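Local coordinates for sortase family protein (Clostridium perfringens, PDB 4D70) that probably catalyses transpeptidation as a class D sortase, cleaving a sorting signal in surface proteins and joining them to the cell envelope, at residues A[100-105]-A[164-169]; A[142-147]-A[179-184]. All coordinates share one frame; numbering follows the deposited sequence.

Contact 1. Residues A[100-105]-A[164-169]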
loop_
_atom_site.group_PDB
_atom_site.type_symbol
_atom_site.label_atom_id
_atom_site.label_comp_id
_atom_site.label_asym_id
_atom_site.label_seq_id
_atom_site.Cartn_x
_atom_site.Cartn_y
_atom_site.Cartn_z
ATOM N N ASN A 100 6.108 -5.974 -12.210
ATOM C CA ASN A 100 7.218 -6.783 -11.754
ATOM C C ASN A 100 7.867 -6.090 -10.563
ATOM O O ASN A 100 7.983 -4.871 -10.528
ATOM C CB ASN A 100 8.257 -6.913 -12.845
ATOM C CG ASN A 100 7.736 -7.602 -14.072
ATOM O OD1 ASN A 100 6.976 -8.535 -14.007
ATOM N ND2 ASN A 100 8.218 -7.176 -15.192
ATOM N N GLY A 101 8.309 -6.862 -9.581
ATOM C CA GLY A 101 8.870 -6.279 -8.372
ATOM C C GLY A 101 7.868 -6.331 -7.245
ATOM O O GLY A 101 6.951 -7.154 -7.257
ATOM N N ASN A 102 8.053 -5.440 -6.283
ATOM C CA ASN A 102 7.406 -5.599 -4.983
ATOM C C ASN A 102 6.838 -4.254 -4.598
ATOM O O ASN A 102 7.522 -3.416 -4.078
ATOM C CB ASN A 102 8.446 -6.156 -4.020
ATOM C CG ASN A 102 8.106 -5.953 -2.553
ATOM O OD1 ASN A 102 6.951 -5.905 -2.188
ATOM N ND2 ASN A 102 9.118 -5.879 -1.709
ATOM N N PHE A 103 5.541 -4.091 -4.842
ATOM C CA PHE A 103 4.786 -2.883 -4.526
ATOM C C PHE A 103 4.677 -2.815 -2.993
ATOM O O PHE A 103 3.973 -3.634 -2.397
ATOM C CB PHE A 103 3.371 -3.018 -5.166
ATOM C CG PHE A 103 2.378 -1.995 -4.700
ATOM C CD1 PHE A 103 2.644 -0.628 -4.841
ATOM C CD2 PHE A 103 1.162 -2.373 -4.160
ATOM C CE1 PHE A 103 1.732 0.310 -4.401
ATOM C CE2 PHE A 103 0.256 -1.430 -3.700
ATOM C CZ PHE A 103 0.533 -0.085 -3.834
ATOM N N SER A 104 5.361 -1.836 -2.406
ATOM C CA SER A 104 5.494 -1.728 -0.980
ATOM C C SER A 104 4.808 -0.531 -0.363
ATOM O O SER A 104 4.869 0.589 -0.869
ATOM C CB SER A 104 6.952 -1.661 -0.594
ATOM O OG SER A 104 7.613 -2.831 -0.995
ATOM N N ILE A 105 4.080 -0.794 0.710
ATOM C CA ILE A 105 3.284 0.230 1.367
ATOM C C ILE A 105 3.576 0.285 2.835
ATOM O O ILE A 105 3.905 -0.742 3.475
ATOM C CB ILE A 105 1.806 0.165 1.005
ATOM C CG1 ILE A 105 1.118 -1.116 1.389
ATOM C CG2 ILE A 105 1.720 0.308 -0.513
ATOM C CD1 ILE A 105 -0.401 -1.068 1.255
ATOM N N THR A 164 4.777 -8.958 -6.625
ATOM C CA THR A 164 4.430 -9.107 -5.230
ATOM C C THR A 164 4.181 -7.785 -4.622
ATOM O O THR A 164 4.298 -6.749 -5.270
ATOM C CB THR A 164 5.569 -9.784 -4.401
ATOM O OG1 THR A 164 6.749 -8.941 -4.390
ATOM C CG2 THR A 164 5.930 -11.111 -4.942
ATOM N N MET A 165 3.680 -7.823 -3.391
ATOM C CA MET A 165 3.460 -6.618 -2.649
ATOM C C MET A 165 3.769 -6.857 -1.204
ATOM O O MET A 165 3.890 -7.993 -0.763
ATOM C CB MET A 165 2.045 -6.008 -2.773
ATOM C CG MET A 165 0.923 -6.789 -2.137
ATOM S SD MET A 165 -0.609 -5.852 -2.067
ATOM C CE MET A 165 -0.237 -4.655 -0.797
ATOM N N THR A 166 3.940 -5.737 -0.479
ATOM C CA THR A 166 4.411 -5.775 0.917
ATOM C C THR A 166 3.717 -4.689 1.687
ATOM O O THR A 166 3.562 -3.596 1.192
ATOM C CB THR A 166 5.949 -5.503 1.010
ATOM O OG1 THR A 166 6.672 -6.520 0.279
ATOM C CG2 THR A 166 6.473 -5.563 2.491
ATOM N N ILE A 167 3.250 -5.029 2.887
ATOM C CA ILE A 167 2.706 -4.042 3.839
ATOM C C ILE A 167 3.576 -4.044 5.070
ATOM O O ILE A 167 3.854 -5.083 5.615
ATOM C CB ILE A 167 1.265 -4.387 4.259
ATOM C CG1 ILE A 167 0.377 -4.536 3.018
ATOM C CG2 ILE A 167 0.744 -3.309 5.216
ATOM C CD1 ILE A 167 -1.102 -4.647 3.280
ATOM N N VAL A 168 4.066 -2.894 5.452
ATOM C CA VAL A 168 4.896 -2.730 6.635
ATOM C C VAL A 168 4.168 -1.922 7.715
ATOM O O VAL A 168 3.775 -0.774 7.471
ATOM C CB VAL A 168 6.183 -1.922 6.278
ATOM C CG1 VAL A 168 7.141 -1.820 7.484
ATOM C CG2 VAL A 168 6.877 -2.588 5.114
ATOM N N THR A 169 4.007 -2.518 8.886
ATOM C CA THR A 169 3.455 -1.845 10.072
ATOM C C THR A 169 4.367 -2.163 11.231
ATOM O O THR A 169 5.395 -2.809 11.053
ATOM C CB THR A 169 2.016 -2.318 10.392
ATOM O OG1 THR A 169 1.956 -3.765 10.513
ATOM C CG2 THR A 169 1.058 -1.904 9.338
HETATM O O HOH W 1 6.531 -9.145 -1.547
#

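Contact 2. Residues A[142-147]-A[179-184]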
loop_
_atom_site.group_PDB
_atom_site.type_symbol
_atom_site.label_atom_id
_atom_site.label_comp_id
_atom_site.label_asym_id
_atom_site.label_seq_id
_atom_site.Cartn_x
_atom_site.Cartn_y
_atom_site.Cartn_z
ATOM N N ILE A 142 -1.913 -13.155 0.075
ATOM C CA ILE A 142 -0.914 -13.231 1.116
ATOM C C ILE A 142 -0.276 -14.563 1.206
ATOM O O ILE A 142 -0.954 -15.664 1.243
ATOM C CB ILE A 142 -1.530 -12.845 2.502
ATOM C CG1 ILE A 142 -2.102 -11.432 2.450
ATOM C CG2 ILE A 142 -0.529 -13.017 3.645
ATOM C CD1 ILE A 142 -2.788 -11.066 3.796
ATOM N N ASN A 143 1.054 -14.537 1.119
ATOM C CA ASN A 143 1.761 -15.807 1.195
ATOM C C ASN A 143 2.899 -15.831 2.216
ATOM O O ASN A 143 3.497 -16.860 2.397
ATOM C CB ASN A 143 2.329 -16.248 -0.135
ATOM C CG ASN A 143 3.337 -15.249 -0.683
ATOM O OD1 ASN A 143 3.425 -14.093 -0.269
ATOM N ND2 ASN A 143 4.030 -15.688 -1.708
ATOM N N GLU A 144 3.103 -14.752 2.925
ATOM C CA GLU A 144 4.140 -14.661 3.939
ATOM C C GLU A 144 3.787 -13.582 4.947
ATOM O O GLU A 144 3.350 -12.479 4.576
ATOM C CB GLU A 144 5.506 -14.369 3.197
ATOM C CG GLU A 144 6.640 -14.011 4.129
ATOM C CD GLU A 144 8.004 -14.055 3.428
ATOM O OE1 GLU A 144 8.009 -13.790 2.237
ATOM O OE2 GLU A 144 9.007 -14.495 4.069
ATOM N N ILE A 145 3.952 -13.904 6.223
ATOM C CA ILE A 145 3.789 -12.994 7.347
ATOM C C ILE A 145 4.944 -13.172 8.304
ATOM O O ILE A 145 5.233 -14.281 8.728
ATOM C CB ILE A 145 2.484 -13.245 8.098
ATOM C CG1 ILE A 145 1.320 -13.091 7.139
ATOM C CG2 ILE A 145 2.258 -12.224 9.191
ATOM C CD1 ILE A 145 0.008 -13.581 7.720
ATOM N N PHE A 146 5.614 -12.088 8.643
ATOM C CA PHE A 146 6.721 -12.226 9.566
ATOM C C PHE A 146 7.054 -10.937 10.301
ATOM O O PHE A 146 6.565 -9.852 9.946
ATOM C CB PHE A 146 7.961 -12.811 8.893
ATOM C CG PHE A 146 8.550 -11.918 7.817
ATOM C CD1 PHE A 146 8.117 -12.019 6.543
ATOM C CD2 PHE A 146 9.593 -11.041 8.104
ATOM C CE1 PHE A 146 8.679 -11.262 5.527
ATOM C CE2 PHE A 146 10.135 -10.273 7.126
ATOM C CZ PHE A 146 9.689 -10.387 5.814
ATOM N N VAL A 147 7.840 -11.089 11.368
ATOM C CA VAL A 147 8.254 -9.952 12.191
ATOM C C VAL A 147 9.747 -9.777 11.982
ATOM O O VAL A 147 10.467 -10.746 11.934
ATOM C CB VAL A 147 8.042 -10.260 13.677
ATOM C CG1 VAL A 147 8.538 -9.101 14.547
ATOM C CG2 VAL A 147 6.560 -10.474 13.946
ATOM N N ILE A 179 5.377 -7.540 8.904
ATOM C CA ILE A 179 5.447 -7.603 7.445
ATOM C C ILE A 179 4.425 -8.584 6.887
ATOM O O ILE A 179 4.420 -9.738 7.216
ATOM C CB ILE A 179 6.846 -8.058 7.011
ATOM C CG1 ILE A 179 7.967 -7.248 7.748
ATOM C CG2 ILE A 179 6.997 -7.969 5.505
ATOM C CD1 ILE A 179 7.884 -5.753 7.563
ATOM N N VAL A 180 3.634 -8.127 5.931
ATOM C CA VAL A 180 2.719 -8.953 5.177
ATOM C C VAL A 180 3.152 -8.872 3.720
ATOM O O VAL A 180 3.209 -7.771 3.169
ATOM C CB VAL A 180 1.295 -8.421 5.348
ATOM C CG1 VAL A 180 0.318 -9.236 4.528
ATOM C CG2 VAL A 180 0.848 -8.509 6.811
ATOM N N LYS A 181 3.404 -10.023 3.118
ATOM C CA LYS A 181 3.724 -10.127 1.704
ATOM C C LYS A 181 2.674 -10.943 0.988
ATOM O O LYS A 181 2.075 -11.888 1.573
ATOM C CB LYS A 181 5.114 -10.755 1.506
ATOM C CG LYS A 181 6.239 -9.754 1.985
ATOM C CD LYS A 181 7.637 -10.255 1.608
ATOM C CE LYS A 181 8.743 -9.207 1.816
ATOM N NZ LYS A 181 8.802 -8.227 0.689
ATOM N N ALA A 182 2.480 -10.621 -0.280
ATOM C CA ALA A 182 1.407 -11.200 -1.050
ATOM C C ALA A 182 1.889 -11.232 -2.516
ATOM O O ALA A 182 2.675 -10.378 -2.955
ATOM C CB ALA A 182 0.158 -10.360 -0.893
ATOM N N LYS A 183 1.427 -12.243 -3.238
ATOM C CA LYS A 183 1.769 -12.433 -4.627
ATOM C C LYS A 183 0.556 -12.149 -5.518
ATOM O O LYS A 183 -0.578 -12.445 -5.146
ATOM C CB LYS A 183 2.221 -13.878 -4.868
ATOM C CG LYS A 183 1.122 -14.896 -4.507
ATOM C CD LYS A 183 1.424 -16.386 -4.804
ATOM C CE LYS A 183 0.138 -17.229 -4.595
ATOM N NZ LYS A 183 0.387 -18.688 -4.766
ATOM N N LEU A 184 0.805 -11.600 -6.680
ATOM C CA LEU A 184 -0.279 -11.273 -7.599
ATOM C C LEU A 184 -0.937 -12.545 -8.104
ATOM O O LEU A 184 -0.257 -13.486 -8.505
ATOM C CB LEU A 184 0.243 -10.477 -8.783
ATOM C CG LEU A 184 -0.814 -9.897 -9.745
ATOM C CD1 LEU A 184 -1.597 -8.761 -9.111
ATOM C CD2 LEU A 184 -0.182 -9.376 -11.029
#

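Contact 1. Residues A[100-105]-A[164-169]
Asn102 to Ile105 pair in parallel with Thr164 to Ile167, the strand directions differing by 23°, and backbone hydrogen bonds run in alternation from Thr164 N to Gly101 O (2.9 Å) as far as Val168 N to Ile105 O. The two faces of this ladder differ sharply. On one, Asn102 reaches across to the second strand: with CG anti to the backbone N (chi1 161°), its OD1 accepts a short 2.6 Å bond from Thr166 OG1, which lies 22° out of the carbonyl plane. A water hydrogen-bonded to Thr164 OG1 at 2.9 Å donates to Met165 O and, weakly, to Asn102 OD1. The other face is apolar. Ile105 and Ile167 run side by side, CG1 to CG1 at 3.9 Å; the Ile105 CD1 methyl also meets Met165 CE at 4.1 Å, and Met165 CB approaches Phe103 CD2 obliquely. Isoleucines of strands 71-77 and 128-132 extend this apolar layer. Thr166 to Thr169 begin a Thr-Ile-Val-Thr-Cys sequence that matches the sortase signature, whose final cysteine is the family's nucleophile and probably so here. Because Asn102 ND2 donates to the carbonyls of Val155 and Asn157 while OD1 accepts from Thr166, the buried amide is fixed in its rotation.

Contact 2. Residues A[142-147]-A[179-184]
A classic beta bulge, with Asn143 and Glu144 both facing Lys181, interrupts an antiparallel pairing in the sortase beta-barrel. Lys181 O takes a 2.9 Å bond from Asn143 N and a weak one from Glu144 N, and the register slips by one residue. Beyond the bulge the ladder is regular: Lys181 N donates almost straight to Glu144 O (176° at the hydrogen), and Phe146 and Ile179 exchange two bonds, Phe146 N lying in the plane of the Ile179 carbonyl. On the buried side Ile142 crosses Val180, CD1 to CG1 at 3.7 Å, next to the small Ala182. On the other face, the aliphatic part of Lys181 runs alongside Glu144 and passes the edge of the Phe146 ring with CD. The bend at the end of the lysine chain takes NZ to hydrogen bonds with Thr166 OG1 and Val155 O, leaving Glu144 OE1 5.8 Å from Lys181 NZ, so that attraction between the charges acts, if at all, at a distance. Phe146 CG sits between its backbone N and carbonyl carbon (chi1 65°), which swings the ring over Ile179: Ile179 CB lies 3.9 Å from the Phe146 ring centroid, a CH-pi contact, and Ile179 CG2 approaches Phe146 CZ at 3.6 Å.

How the contacts relate
Followed from the N terminus, the chain passes its helices and earlier strands before laying down 101-109; two further strands precede 137-148, after which come 163-171 and 176-184. Contact 1 closes a loop of 58 residues when 164-169 returns beside 100-105; contact 2 closes one of 31 when 179-184 returns beside 142-147. Because 142-147 falls within the first loop and 179-184 beyond it, the two closures cross. The last two strands, an antiparallel pair joined by a short connection, are the common element: Ile167 N and Val180 O lie 2.8 Å apart, probably hydrogen-bonded. The spatial order, 101-109, 163-171, 176-184, 137-148, thus differs from the order in sequence.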